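Local coordinates for protein rifamycin polyketide synthase (Amycolatopsis mediterranei, PDB 4LN9) that probably dehydrates a polyketide intermediate in the terminal module of the rifamycin polyketide synthase, through a domain with a double hotdog fold, at residues 279-283 with 294-299; 218-222 with 235-241; 54-60 with 114-120; 74-78 with 107-112; 95-101 with 151-156. All blocks are in the same frame, centred on the assembly; numbering follows the deposited sequence.

Contact 1 of 5, residues 279-283 with 294-299; sequences VLRVR and LEAVDE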
# COMPACT_ATOMS: atom_id res chain seq x y z
N VAL A 279 26.08 -17.89 9.79
CA VAL A 279 26.60 -19.01 10.57
C VAL A 279 26.29 -18.76 12.04
O VAL A 279 26.34 -17.61 12.49
CB VAL A 279 28.13 -19.12 10.39
CG1 VAL A 279 28.48 -19.45 8.95
CG2 VAL A 279 28.80 -17.81 10.81
N LEU A 280 25.75 -19.76 12.73
CA LEU A 280 25.32 -19.57 14.11
C LEU A 280 25.85 -20.67 15.02
O LEU A 280 26.00 -21.82 14.58
CB LEU A 280 23.80 -19.53 14.21
CG LEU A 280 23.02 -18.43 13.50
CD1 LEU A 280 21.52 -18.66 13.70
CD2 LEU A 280 23.42 -17.05 14.00
N ARG A 281 26.05 -20.35 16.29
CA ARG A 281 26.00 -21.35 17.35
C ARG A 281 24.70 -21.17 18.13
O ARG A 281 24.32 -20.04 18.46
CB ARG A 281 27.18 -21.16 18.31
CG ARG A 281 28.55 -21.29 17.66
CD ARG A 281 29.65 -21.04 18.69
NE ARG A 281 30.93 -20.75 18.06
CZ ARG A 281 32.05 -20.49 18.72
NH1 ARG A 281 32.06 -20.44 20.05
NH2 ARG A 281 33.17 -20.23 18.05
N VAL A 282 24.00 -22.27 18.38
CA VAL A 282 22.65 -22.20 18.94
C VAL A 282 22.49 -23.11 20.15
O VAL A 282 23.13 -24.16 20.25
CB VAL A 282 21.58 -22.54 17.88
CG1 VAL A 282 21.86 -21.80 16.58
CG2 VAL A 282 21.53 -24.04 17.64
N ARG A 283 21.75 -22.62 21.15
CA ARG A 283 21.23 -23.47 22.22
C ARG A 283 19.70 -23.49 22.19
O ARG A 283 19.06 -22.44 22.22
CB ARG A 283 21.70 -22.96 23.60
CG ARG A 283 21.05 -23.68 24.77
CD ARG A 283 21.41 -23.03 26.10
NE ARG A 283 20.86 -23.75 27.25
CZ ARG A 283 19.68 -23.48 27.81
NH1 ARG A 283 18.92 -22.52 27.31
NH2 ARG A 283 19.28 -24.15 28.87
N LEU A 294 15.11 -20.37 22.21
CA LEU A 294 16.31 -20.35 21.38
C LEU A 294 17.17 -19.14 21.73
O LEU A 294 16.65 -18.05 22.00
CB LEU A 294 15.94 -20.34 19.90
CG LEU A 294 17.06 -20.02 18.90
CD1 LEU A 294 18.05 -21.17 18.81
CD2 LEU A 294 16.48 -19.71 17.52
N GLU A 295 18.48 -19.37 21.83
CA GLU A 295 19.46 -18.29 21.81
C GLU A 295 20.54 -18.66 20.80
O GLU A 295 20.95 -19.82 20.73
CB GLU A 295 20.09 -18.11 23.20
CG GLU A 295 21.01 -16.90 23.35
CD GLU A 295 21.38 -16.60 24.80
OE1 GLU A 295 21.87 -17.52 25.49
OE2 GLU A 295 21.22 -15.44 25.23
N ALA A 296 20.90 -17.72 19.93
CA ALA A 296 21.89 -17.99 18.90
C ALA A 296 22.87 -16.83 18.78
O ALA A 296 22.50 -15.67 18.94
CB ALA A 296 21.21 -18.26 17.56
N VAL A 297 24.16 -17.17 18.67
CA VAL A 297 25.21 -16.17 18.49
C VAL A 297 25.94 -16.41 17.17
O VAL A 297 25.86 -17.49 16.59
CB VAL A 297 26.24 -16.19 19.64
CG1 VAL A 297 25.57 -15.85 20.96
CG2 VAL A 297 26.93 -17.55 19.73
N ASP A 298 26.60 -15.37 16.66
CA ASP A 298 27.49 -15.55 15.51
C ASP A 298 28.87 -16.01 15.98
O ASP A 298 29.09 -16.22 17.17
CB ASP A 298 27.59 -14.27 14.67
CG ASP A 298 28.12 -13.09 15.45
OD1 ASP A 298 28.96 -13.30 16.36
OD2 ASP A 298 27.79 -11.94 15.09
N GLU A 299 29.78 -16.24 15.03
CA GLU A 299 31.05 -16.86 15.37
C GLU A 299 31.95 -15.95 16.19
O GLU A 299 32.81 -16.42 16.94
CB GLU A 299 31.76 -17.34 14.10
CG GLU A 299 31.34 -18.74 13.68
CD GLU A 299 31.56 -19.76 14.77
OE1 GLU A 299 32.69 -19.84 15.29
OE2 GLU A 299 30.57 -20.41 15.20
O HOH W 1 28.93 -22.07 14.20
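The backbones of R281 and R283 pair with those of V297 and E295 in antiparallel fashion, each pair closed by two N-H...O=C bonds, while the strand axes run 146° apart and come within 4.6 Å. Between these hydrogen-bonded pairs sits the non-hydrogen-bonded pair V282 and A296, where V282 CG1 meets A296 CB at 3.7 Å; L280 CD1 reaches the same methyl at 3.9 Å. That apolar face is covered by helix 236-251, with L238 lying on L280 and A242 on V282. The other face carries the charged chains beside V297. R281, extended from CG to NE, is met at about a right angle by E299, whose chain folds back at chi2 (-57°). The guanidinium grips the carboxylate side-on: R281 NE gives a bond of 2.9 Å to E299 OE2, and R281 NH2 one of 2.8 Å to E299 OE1. Both oxygens are approached on their syn sides and lie near the guanidinium plane, although the two planes are turned 44° apart. R281 NH1 bonds F167 O and W170 adds a cation-pi contact, which together should hold the guanidinium in place. R283 instead turns to E214, and E295 to the backbone of A164 and F165. Strands 279-285 and 291-297 form an antiparallel beta hairpin of the double hotdog fold, its apolar face against helix 236-251 and R281, R283, E295 and V297 on the other.

Contact 2 of 5, residues 218-222 with 235-241; sequences EIALP and HPALLDA
L221 and I219 press apolar branches onto the first turns of the helix that starts after H235. L221 divides its work between two methyls. CD1 lies over one face of the H235 imidazole, 3.9 Å from the ring centroid and displaced toward the rim, a CH-pi contact, whereas CD2 rests 3.8 Å from A237 CB. L238 CD1 touches both residues, L221 CG at 4.0 Å and I219 CG2 at 3.7 Å. One turn on, A241 CB packs against I219 CG2 at 3.5 Å, the closest side-chain approach here. I219 CG2 stands anti to the backbone N (chi1, measured to CG1, is -44°), and this points it at the helix.

The imidazole is itself held by the helix start. H235 occupies the N-cap position, and its ND1 accepts from A237 N at 2.8 Å, with the donor in the ring plane. That bond should help fix the ring's rotation, with one face toward L221; W66 and F232 bring further rings to it.

Farther out, I219 pairs through its backbone with L280 and touches V282. Sheet packs on helix as in a hotdog fold, here the C-terminal part of the double hotdog: helix 236-251 lies across strands 214-220 and 279-285, with V201 of strand 201-207 beside I219 and A241.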
# COMPACT_ATOMS: atom_id res chain seq x y z
N GLU A 218 25.81 -26.21 15.51
CA GLU A 218 26.36 -25.24 14.58
C GLU A 218 25.56 -25.25 13.29
O GLU A 218 25.23 -26.31 12.76
CB GLU A 218 27.84 -25.52 14.31
CG GLU A 218 28.72 -25.37 15.54
CD GLU A 218 30.21 -25.49 15.24
OE1 GLU A 218 30.62 -25.17 14.11
OE2 GLU A 218 30.97 -25.78 16.19
N ILE A 219 25.15 -24.06 12.87
CA ILE A 219 24.32 -23.90 11.69
C ILE A 219 25.07 -23.02 10.71
O ILE A 219 25.67 -22.02 11.10
CB ILE A 219 22.99 -23.19 12.04
CG1 ILE A 219 22.39 -23.76 13.33
CG2 ILE A 219 22.01 -23.28 10.88
CD1 ILE A 219 21.91 -25.19 13.19
N ALA A 220 25.17 -23.48 9.47
CA ALA A 220 25.79 -22.68 8.42
C ALA A 220 25.05 -22.88 7.10
O ALA A 220 24.82 -24.02 6.69
CB ALA A 220 27.26 -23.05 8.27
N LEU A 221 24.59 -21.79 6.51
CA LEU A 221 23.91 -21.85 5.21
C LEU A 221 24.91 -22.31 4.15
O LEU A 221 26.08 -21.94 4.21
CB LEU A 221 23.35 -20.48 4.84
CG LEU A 221 22.08 -20.00 5.56
CD1 LEU A 221 21.53 -18.76 4.88
CD2 LEU A 221 21.04 -21.11 5.61
N PRO A 222 24.43 -23.07 3.15
CA PRO A 222 25.30 -23.40 2.03
C PRO A 222 25.71 -22.14 1.27
O PRO A 222 25.06 -21.11 1.39
CB PRO A 222 24.42 -24.29 1.15
CG PRO A 222 23.02 -23.91 1.50
CD PRO A 222 23.06 -23.56 2.96
N HIS A 235 18.10 -14.89 7.61
CA HIS A 235 17.62 -15.77 6.54
C HIS A 235 16.72 -16.85 7.10
O HIS A 235 17.05 -17.46 8.12
CB HIS A 235 18.80 -16.38 5.77
CG HIS A 235 18.38 -17.11 4.51
ND1 HIS A 235 17.52 -18.14 4.53
CD2 HIS A 235 18.76 -16.94 3.18
CE1 HIS A 235 17.33 -18.60 3.28
NE2 HIS A 235 18.12 -17.88 2.46
N PRO A 236 15.49 -16.95 6.57
CA PRO A 236 14.53 -17.88 7.13
C PRO A 236 15.07 -19.31 7.22
O PRO A 236 14.65 -20.07 8.09
CB PRO A 236 13.36 -17.82 6.15
CG PRO A 236 13.42 -16.42 5.61
CD PRO A 236 14.88 -16.06 5.56
N ALA A 237 15.99 -19.67 6.33
CA ALA A 237 16.60 -20.99 6.37
C ALA A 237 17.58 -21.14 7.53
O ALA A 237 17.65 -22.20 8.16
CB ALA A 237 17.27 -21.32 5.04
N LEU A 238 18.28 -20.06 7.86
CA LEU A 238 19.16 -20.05 9.04
C LEU A 238 18.37 -20.21 10.33
O LEU A 238 18.69 -21.07 11.16
CB LEU A 238 20.01 -18.78 9.08
CG LEU A 238 21.25 -18.81 9.98
CD1 LEU A 238 22.22 -19.89 9.53
CD2 LEU A 238 21.93 -17.45 10.00
N LEU A 239 17.27 -19.47 10.46
CA LEU A 239 16.42 -19.58 11.64
C LEU A 239 15.70 -20.92 11.70
O LEU A 239 15.61 -21.54 12.76
CB LEU A 239 15.42 -18.42 11.71
CG LEU A 239 14.59 -18.35 13.00
CD1 LEU A 239 15.50 -18.32 14.22
CD2 LEU A 239 13.67 -17.14 12.99
N ASP A 240 15.25 -21.41 10.55
CA ASP A 240 14.59 -22.71 10.50
C ASP A 240 15.52 -23.83 10.94
O ASP A 240 15.12 -24.73 11.68
CB ASP A 240 14.03 -23.01 9.11
CG ASP A 240 13.12 -24.22 9.09
OD1 ASP A 240 11.91 -24.05 9.38
OD2 ASP A 240 13.61 -25.34 8.86
N ALA A 241 16.75 -23.82 10.41
CA ALA A 241 17.72 -24.85 10.77
C ALA A 241 18.09 -24.76 12.25
O ALA A 241 18.29 -25.77 12.91
CB ALA A 241 18.96 -24.73 9.90

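Contact 3 of 5, residues 54-60 with 114-120; sequences VFTSRLS and GGVRVQV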
# COMPACT_ATOMS: atom_id res chain seq x y z
N VAL A 54 2.04 -0.76 5.01
CA VAL A 54 1.81 -2.02 4.35
C VAL A 54 2.96 -2.36 3.42
O VAL A 54 3.57 -1.48 2.82
CB VAL A 54 0.47 -2.02 3.59
CG1 VAL A 54 0.56 -1.14 2.35
CG2 VAL A 54 0.08 -3.44 3.22
N PHE A 55 3.43 -3.60 3.56
CA PHE A 55 4.42 -4.16 2.65
C PHE A 55 3.72 -5.04 1.63
O PHE A 55 2.97 -5.94 2.01
CB PHE A 55 5.43 -5.00 3.44
CG PHE A 55 6.43 -4.18 4.19
CD1 PHE A 55 6.11 -3.61 5.40
CD2 PHE A 55 7.68 -3.94 3.65
CE1 PHE A 55 7.03 -2.84 6.09
CE2 PHE A 55 8.61 -3.17 4.32
CZ PHE A 55 8.28 -2.63 5.56
N THR A 56 4.17 -4.95 0.38
CA THR A 56 3.64 -5.78 -0.69
C THR A 56 4.73 -6.61 -1.36
O THR A 56 5.87 -6.15 -1.52
CB THR A 56 2.93 -4.94 -1.77
OG1 THR A 56 3.86 -4.03 -2.36
CG2 THR A 56 1.77 -4.17 -1.17
N SER A 57 4.34 -7.78 -1.86
CA SER A 57 5.26 -8.72 -2.48
C SER A 57 4.52 -9.63 -3.45
O SER A 57 3.32 -9.88 -3.30
CB SER A 57 5.97 -9.54 -1.41
OG SER A 57 6.57 -10.70 -1.96
N ARG A 58 5.24 -10.14 -4.44
CA ARG A 58 4.78 -11.26 -5.25
C ARG A 58 5.82 -12.38 -5.21
O ARG A 58 6.95 -12.20 -5.67
CB ARG A 58 4.57 -10.81 -6.69
CG ARG A 58 4.14 -11.93 -7.63
CD ARG A 58 4.11 -11.45 -9.07
NE ARG A 58 3.59 -12.48 -9.97
CZ ARG A 58 4.35 -13.38 -10.59
NH1 ARG A 58 5.67 -13.35 -10.45
NH2 ARG A 58 3.79 -14.29 -11.36
N LEU A 59 5.44 -13.54 -4.67
CA LEU A 59 6.35 -14.68 -4.61
C LEU A 59 6.03 -15.69 -5.71
O LEU A 59 4.87 -15.99 -5.96
CB LEU A 59 6.27 -15.35 -3.24
CG LEU A 59 6.50 -14.42 -2.04
CD1 LEU A 59 6.41 -15.21 -0.74
CD2 LEU A 59 7.84 -13.71 -2.16
N SER A 60 7.07 -16.21 -6.36
CA SER A 60 6.92 -17.37 -7.23
C SER A 60 8.12 -18.28 -7.09
O SER A 60 9.16 -17.87 -6.57
CB SER A 60 6.77 -16.92 -8.69
OG SER A 60 7.92 -16.20 -9.12
N GLY A 114 3.16 -19.91 -11.51
CA GLY A 114 2.48 -18.65 -11.26
C GLY A 114 3.04 -17.93 -10.05
O GLY A 114 4.14 -18.24 -9.58
N GLY A 115 2.30 -16.94 -9.55
CA GLY A 115 2.72 -16.18 -8.39
C GLY A 115 1.65 -16.16 -7.31
O GLY A 115 0.51 -16.56 -7.55
N VAL A 116 2.04 -15.78 -6.10
CA VAL A 116 1.07 -15.43 -5.07
C VAL A 116 1.40 -14.06 -4.49
O VAL A 116 2.57 -13.72 -4.31
CB VAL A 116 1.03 -16.48 -3.95
CG1 VAL A 116 2.40 -16.64 -3.30
CG2 VAL A 116 -0.02 -16.12 -2.91
N ARG A 117 0.38 -13.21 -4.43
CA ARG A 117 0.56 -11.86 -3.91
C ARG A 117 0.59 -11.93 -2.39
O ARG A 117 -0.16 -12.70 -1.79
CB ARG A 117 -0.59 -10.97 -4.37
CG ARG A 117 -0.48 -9.52 -3.92
CD ARG A 117 -1.57 -8.66 -4.54
NE ARG A 117 -1.30 -8.39 -5.95
CZ ARG A 117 -2.20 -7.90 -6.80
NH1 ARG A 117 -3.43 -7.64 -6.39
NH2 ARG A 117 -1.87 -7.68 -8.07
N VAL A 118 1.57 -11.27 -1.78
CA VAL A 118 1.70 -11.30 -0.32
C VAL A 118 1.62 -9.90 0.28
O VAL A 118 2.05 -8.93 -0.34
CB VAL A 118 3.01 -11.97 0.13
CG1 VAL A 118 3.13 -11.94 1.65
CG2 VAL A 118 3.07 -13.40 -0.39
N GLN A 119 1.01 -9.80 1.45
CA GLN A 119 0.90 -8.52 2.10
C GLN A 119 1.19 -8.61 3.59
O GLN A 119 0.69 -9.49 4.28
CB GLN A 119 -0.48 -7.91 1.87
CG GLN A 119 -0.56 -6.45 2.27
CD GLN A 119 -1.91 -5.84 1.97
OE1 GLN A 119 -2.65 -5.48 2.89
NE2 GLN A 119 -2.22 -5.68 0.69
N VAL A 120 2.05 -7.72 4.07
CA VAL A 120 2.27 -7.58 5.50
C VAL A 120 1.67 -6.27 5.99
O VAL A 120 2.07 -5.20 5.54
CB VAL A 120 3.76 -7.62 5.87
CG1 VAL A 120 3.94 -7.77 7.37
CG2 VAL A 120 4.45 -8.75 5.13
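Two neighbouring antiparallel strands, 52-59 and 116-122, form part of the N-terminal half of the double hotdog, and F55, S57 and L59 face V120, V118 and V116 across them in hydrogen-bonded pairs. Each pair closes with two backbone bonds, though the pairs are not alike: V118 N gives a nearly straight bond of 2.7 Å to S57 O, while the return bond from S57 N to V118 O bends to 136°.

On one face the packing is largely apolar. L59 CD1 meets V118 CG2 at 3.8 Å, and F55 CB meets V120 CB at 3.9 Å before the phenyl ring leads away; S57 OG, on the same face, bonds L40 O. The opposite face carries V54, T56, R58, R117 and Q119. V54 CG2 lies unusually tight against the flank of Q119. R58, extended from CG to NE, with CG anti to the backbone N (chi1 178°), lays one guanidinium face over G115 CA, 3.6 Å above the plane, where the lack of a side chain gives it room; its NH2 forms a salt bridge with E140.

T56 OG1 and Q119 NE2 bond L31 O and Q46 O of the second subunit, so this polar face is part of the dimer contact. Strands 41-47 and 131-139 flank the pair on its two sides, and helix 80-93 covers F55 and V120 through A90.

Contact 4 of 5, residues 74-78 with 107-112; sequences DVVIV and PLVVPR
V76 O is approached by the amide of V110, which gives it a hydrogen bond of 2.9 Å from 41° out of the carbonyl plane, and by V109 CA in a C-H...O contact. The second direct backbone bond has donor and acceptor swapped between the segments, from V78 N to L108 O at 2.9 Å, and is the straighter of the two at 169°. Water extends this bonding: one molecule takes the amide of V76 and donates to V110 O, another takes the amide of L108 and donates to V78 O.

Between these bonds, I77 and V109 make a single bridge, CA to CA 4.3 Å, and the touching parts run 120° apart, so the two segments cross with one bridge instead of pairing as regular strands. The loop after strand 98-104 is thereby held to the chain at and just after the short, weakly bonded strand 75-76, which precedes helix 80-93 of the N-terminal hotdog.

The side chains mesh on one side of the bridge. V76 CG1, anti to the backbone N, reaches V110 CB at 3.6 Å. V78 and L108 lie side by side and point the same way, with V78 CG2 3.6 Å from L108 CG; the same V78 methyl touches V110 CG2. L61 packs on both V76 and V110. Nearer the surface V75 CG1 meets V109 CG1 at 3.9 Å. R112 bends at chi2 and chi3, which brings one face of its guanidinium over V76 CG2, 3.7 Å from the plane and offset toward the rim. D74 O lies at the edge of that group, in its plane. I77 O receives no bond across the crossing, but H70 ND1 is hydrogen-bonded to it.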
# COMPACT_ATOMS: atom_id res chain seq x y z
N ASP A 74 5.78 -32.47 -0.32
CA ASP A 74 5.96 -32.02 -1.70
C ASP A 74 5.12 -30.80 -2.09
O ASP A 74 5.08 -30.42 -3.26
CB ASP A 74 5.73 -33.17 -2.69
CG ASP A 74 6.88 -34.17 -2.69
OD1 ASP A 74 7.72 -34.12 -3.61
OD2 ASP A 74 6.95 -34.99 -1.75
N VAL A 75 4.60 -30.10 -1.09
CA VAL A 75 3.99 -28.79 -1.31
C VAL A 75 4.91 -27.68 -0.79
O VAL A 75 5.19 -27.62 0.41
CB VAL A 75 2.63 -28.68 -0.57
CG1 VAL A 75 1.97 -27.34 -0.86
CG2 VAL A 75 1.72 -29.83 -0.97
N VAL A 76 5.36 -26.80 -1.68
CA VAL A 76 6.12 -25.62 -1.25
C VAL A 76 5.28 -24.70 -0.36
O VAL A 76 4.21 -24.24 -0.77
CB VAL A 76 6.67 -24.81 -2.44
CG1 VAL A 76 7.47 -23.62 -1.94
CG2 VAL A 76 7.53 -25.70 -3.33
N ILE A 77 5.71 -24.53 0.89
CA ILE A 77 5.07 -23.59 1.80
C ILE A 77 6.12 -22.70 2.46
O ILE A 77 7.22 -23.16 2.77
CB ILE A 77 4.25 -24.32 2.90
CG1 ILE A 77 5.18 -24.94 3.95
CG2 ILE A 77 3.37 -25.39 2.28
CD1 ILE A 77 4.45 -25.70 5.03
N VAL A 78 5.84 -21.39 2.55
CA VAL A 78 6.78 -20.48 3.20
C VAL A 78 6.94 -20.87 4.66
O VAL A 78 5.95 -21.18 5.32
CB VAL A 78 6.31 -19.00 3.10
CG1 VAL A 78 7.21 -18.10 3.93
CG2 VAL A 78 6.29 -18.55 1.65
N PRO A 107 -0.97 -22.25 6.26
CA PRO A 107 0.24 -22.29 5.44
C PRO A 107 0.19 -21.32 4.26
O PRO A 107 -0.83 -21.23 3.58
CB PRO A 107 0.27 -23.74 4.94
CG PRO A 107 -0.45 -24.51 5.99
CD PRO A 107 -1.54 -23.59 6.48
N LEU A 108 1.28 -20.58 4.06
CA LEU A 108 1.43 -19.74 2.88
C LEU A 108 2.00 -20.56 1.71
O LEU A 108 3.21 -20.67 1.56
CB LEU A 108 2.34 -18.54 3.19
CG LEU A 108 2.81 -17.61 2.06
CD1 LEU A 108 1.77 -17.50 0.95
CD2 LEU A 108 3.16 -16.23 2.62
N VAL A 109 1.11 -21.24 1.00
CA VAL A 109 1.51 -22.11 -0.10
C VAL A 109 2.05 -21.30 -1.27
O VAL A 109 1.43 -20.32 -1.69
CB VAL A 109 0.33 -22.96 -0.59
CG1 VAL A 109 0.71 -23.73 -1.85
CG2 VAL A 109 -0.14 -23.91 0.50
N VAL A 110 3.23 -21.67 -1.75
CA VAL A 110 3.73 -21.12 -3.01
C VAL A 110 3.39 -22.07 -4.15
O VAL A 110 3.66 -23.27 -4.06
CB VAL A 110 5.26 -20.91 -2.97
CG1 VAL A 110 5.72 -20.17 -4.22
CG2 VAL A 110 5.65 -20.14 -1.72
N PRO A 111 2.68 -21.56 -5.17
CA PRO A 111 2.21 -22.38 -6.29
C PRO A 111 3.35 -22.82 -7.20
O PRO A 111 4.24 -22.03 -7.51
CB PRO A 111 1.27 -21.43 -7.04
CG PRO A 111 1.75 -20.06 -6.69
CD PRO A 111 2.26 -20.16 -5.28
N ARG A 112 3.32 -24.08 -7.64
CA ARG A 112 4.41 -24.63 -8.45
C ARG A 112 4.53 -23.94 -9.81
O ARG A 112 5.63 -23.87 -10.37
CB ARG A 112 4.26 -26.14 -8.62
CG ARG A 112 5.52 -26.85 -9.14
CD ARG A 112 6.69 -26.73 -8.17
NE ARG A 112 6.62 -27.70 -7.08
CZ ARG A 112 7.65 -28.06 -6.33
NH1 ARG A 112 8.86 -27.56 -6.57
NH2 ARG A 112 7.48 -28.92 -5.33
O HOH W 2 7.94 -30.44 -3.48
O HOH W 3 4.05 -25.84 -4.47
O HOH W 4 3.25 -20.78 5.91

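Contact 5 of 5, residues 95-101 with 151-156; sequences GCPVLDE and GVLVPE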
# COMPACT_ATOMS: atom_id res chain seq x y z
N GLY A 95 9.91 1.20 13.88
CA GLY A 95 10.57 1.27 15.19
C GLY A 95 9.91 0.40 16.24
O GLY A 95 9.91 0.72 17.43
N CYS A 96 9.33 -0.71 15.79
CA CYS A 96 8.79 -1.75 16.67
C CYS A 96 9.40 -3.10 16.33
O CYS A 96 8.72 -3.97 15.80
CB CYS A 96 7.28 -1.87 16.48
SG CYS A 96 6.30 -0.55 17.23
N PRO A 97 10.69 -3.29 16.66
CA PRO A 97 11.41 -4.46 16.16
C PRO A 97 11.12 -5.76 16.92
O PRO A 97 11.48 -6.83 16.45
CB PRO A 97 12.88 -4.06 16.33
CG PRO A 97 12.87 -3.11 17.48
CD PRO A 97 11.57 -2.36 17.38
N VAL A 98 10.49 -5.66 18.09
CA VAL A 98 10.30 -6.84 18.94
C VAL A 98 9.02 -7.59 18.61
O VAL A 98 7.93 -7.01 18.62
CB VAL A 98 10.31 -6.48 20.44
CG1 VAL A 98 10.02 -7.71 21.28
CG2 VAL A 98 11.65 -5.87 20.82
N LEU A 99 9.15 -8.88 18.31
CA LEU A 99 7.99 -9.72 18.03
C LEU A 99 7.41 -10.30 19.31
O LEU A 99 7.84 -11.35 19.79
CB LEU A 99 8.34 -10.83 17.03
CG LEU A 99 7.17 -11.64 16.44
CD1 LEU A 99 6.09 -10.72 15.88
CD2 LEU A 99 7.67 -12.60 15.36
N ASP A 100 6.47 -9.55 19.91
CA ASP A 100 5.84 -9.92 21.17
C ASP A 100 5.12 -11.25 21.01
O ASP A 100 5.31 -12.18 21.80
CB ASP A 100 4.84 -8.83 21.57
CG ASP A 100 4.51 -8.83 23.06
OD1 ASP A 100 5.10 -9.64 23.80
OD2 ASP A 100 3.67 -8.01 23.48
N GLU A 101 4.38 -11.38 19.92
CA GLU A 101 3.60 -12.58 19.65
C GLU A 101 3.30 -12.70 18.15
O GLU A 101 3.11 -11.70 17.46
CB GLU A 101 2.30 -12.55 20.45
CG GLU A 101 1.44 -13.80 20.31
CD GLU A 101 0.28 -13.83 21.29
OE1 GLU A 101 0.01 -12.78 21.92
OE2 GLU A 101 -0.34 -14.90 21.45
N GLY A 151 -0.27 -11.06 14.72
CA GLY A 151 0.56 -10.86 15.91
C GLY A 151 0.71 -9.42 16.36
O GLY A 151 -0.09 -8.56 16.00
N VAL A 152 1.72 -9.20 17.18
CA VAL A 152 1.94 -7.91 17.83
C VAL A 152 3.43 -7.60 17.86
O VAL A 152 4.24 -8.44 18.25
CB VAL A 152 1.40 -7.92 19.27
CG1 VAL A 152 1.70 -6.60 19.96
CG2 VAL A 152 -0.09 -8.21 19.29
N LEU A 153 3.80 -6.43 17.35
CA LEU A 153 5.16 -5.92 17.48
C LEU A 153 5.22 -4.77 18.47
O LEU A 153 4.28 -3.99 18.58
CB LEU A 153 5.70 -5.48 16.12
CG LEU A 153 5.78 -6.64 15.13
CD1 LEU A 153 5.58 -6.14 13.71
CD2 LEU A 153 7.10 -7.37 15.27
N VAL A 154 6.29 -4.74 19.26
CA VAL A 154 6.43 -3.73 20.31
C VAL A 154 7.79 -3.06 20.21
O VAL A 154 8.72 -3.62 19.63
CB VAL A 154 6.25 -4.35 21.72
CG1 VAL A 154 4.89 -5.01 21.84
CG2 VAL A 154 7.37 -5.34 22.00
N PRO A 155 7.91 -1.84 20.75
CA PRO A 155 9.20 -1.17 20.72
C PRO A 155 10.18 -1.86 21.65
O PRO A 155 9.77 -2.66 22.49
CB PRO A 155 8.88 0.25 21.23
CG PRO A 155 7.39 0.38 21.18
CD PRO A 155 6.87 -1.01 21.39
N GLU A 156 11.48 -1.71 21.38
CA GLU A 156 12.50 -2.21 22.29
C GLU A 156 12.73 -1.21 23.40
O GLU A 156 13.37 -0.18 23.19
CB GLU A 156 13.80 -2.45 21.53
CG GLU A 156 14.90 -3.07 22.39
CD GLU A 156 14.85 -4.58 22.39
OE1 GLU A 156 15.57 -5.20 21.58
OE2 GLU A 156 14.03 -5.15 23.15
O HOH W 5 12.20 0.18 19.33
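V98 and V154 cross at a slant on one face of the strand pair, V154 CG2 pressing against V98 CB at 3.5 Å. V154 CG2 stands between its backbone N and carbonyl carbon, with CG1 turned the other way (chi1 -58°) to D100, where it lies 3.6 Å from D100 OD2. E156 meets V98 at about a right angle: bent at chi2, it brings OE2 to 3.4 Å from V98 CG2, and the same oxygen forms a salt bridge with R271. On the buried face L99 CD1 touches L153 CD2 at 3.6 Å, under V84 and V88 of helix 80-93.

V98 and V154 exchange two backbone bonds, but D100 and E101 both face V152, a classic beta bulge, and their amides make only weak bonds to V152 O. The bulge is consistent with D100 turning toward the other strand. It shifts the register by one residue, and the sound V152 N to E101 O bond of 2.9 Å resumes the pairing.

Having no side chain, G151 leaves room for E101 O, 3.1 Å from its CA. The chemistry thus differs by face: L99 and L153 pack inside, while on the other V98 and V154 pack beside the acidic D100 and E156.

Contacts 1, 3 and 5 are antiparallel strand pairs, but their places differ: contact 3 is buried and its polar face meets the second subunit, whereas contacts 1 and 5 carry charged groups at a partly exposed edge. Contact 2 is wholly buried, apolar across its two segments, and joins a strand to a helix; it touches contact 1 through neighbouring strands 214-220 and 279-285. Contact 4, also partly exposed and bridged by waters, is nested in the chain loop closed by contact 3, and V78 and L108 pack on L59 and V118 there. Contacts 1 and 3 lie about 30 Å apart between centres, on opposite sides of the chain's centre.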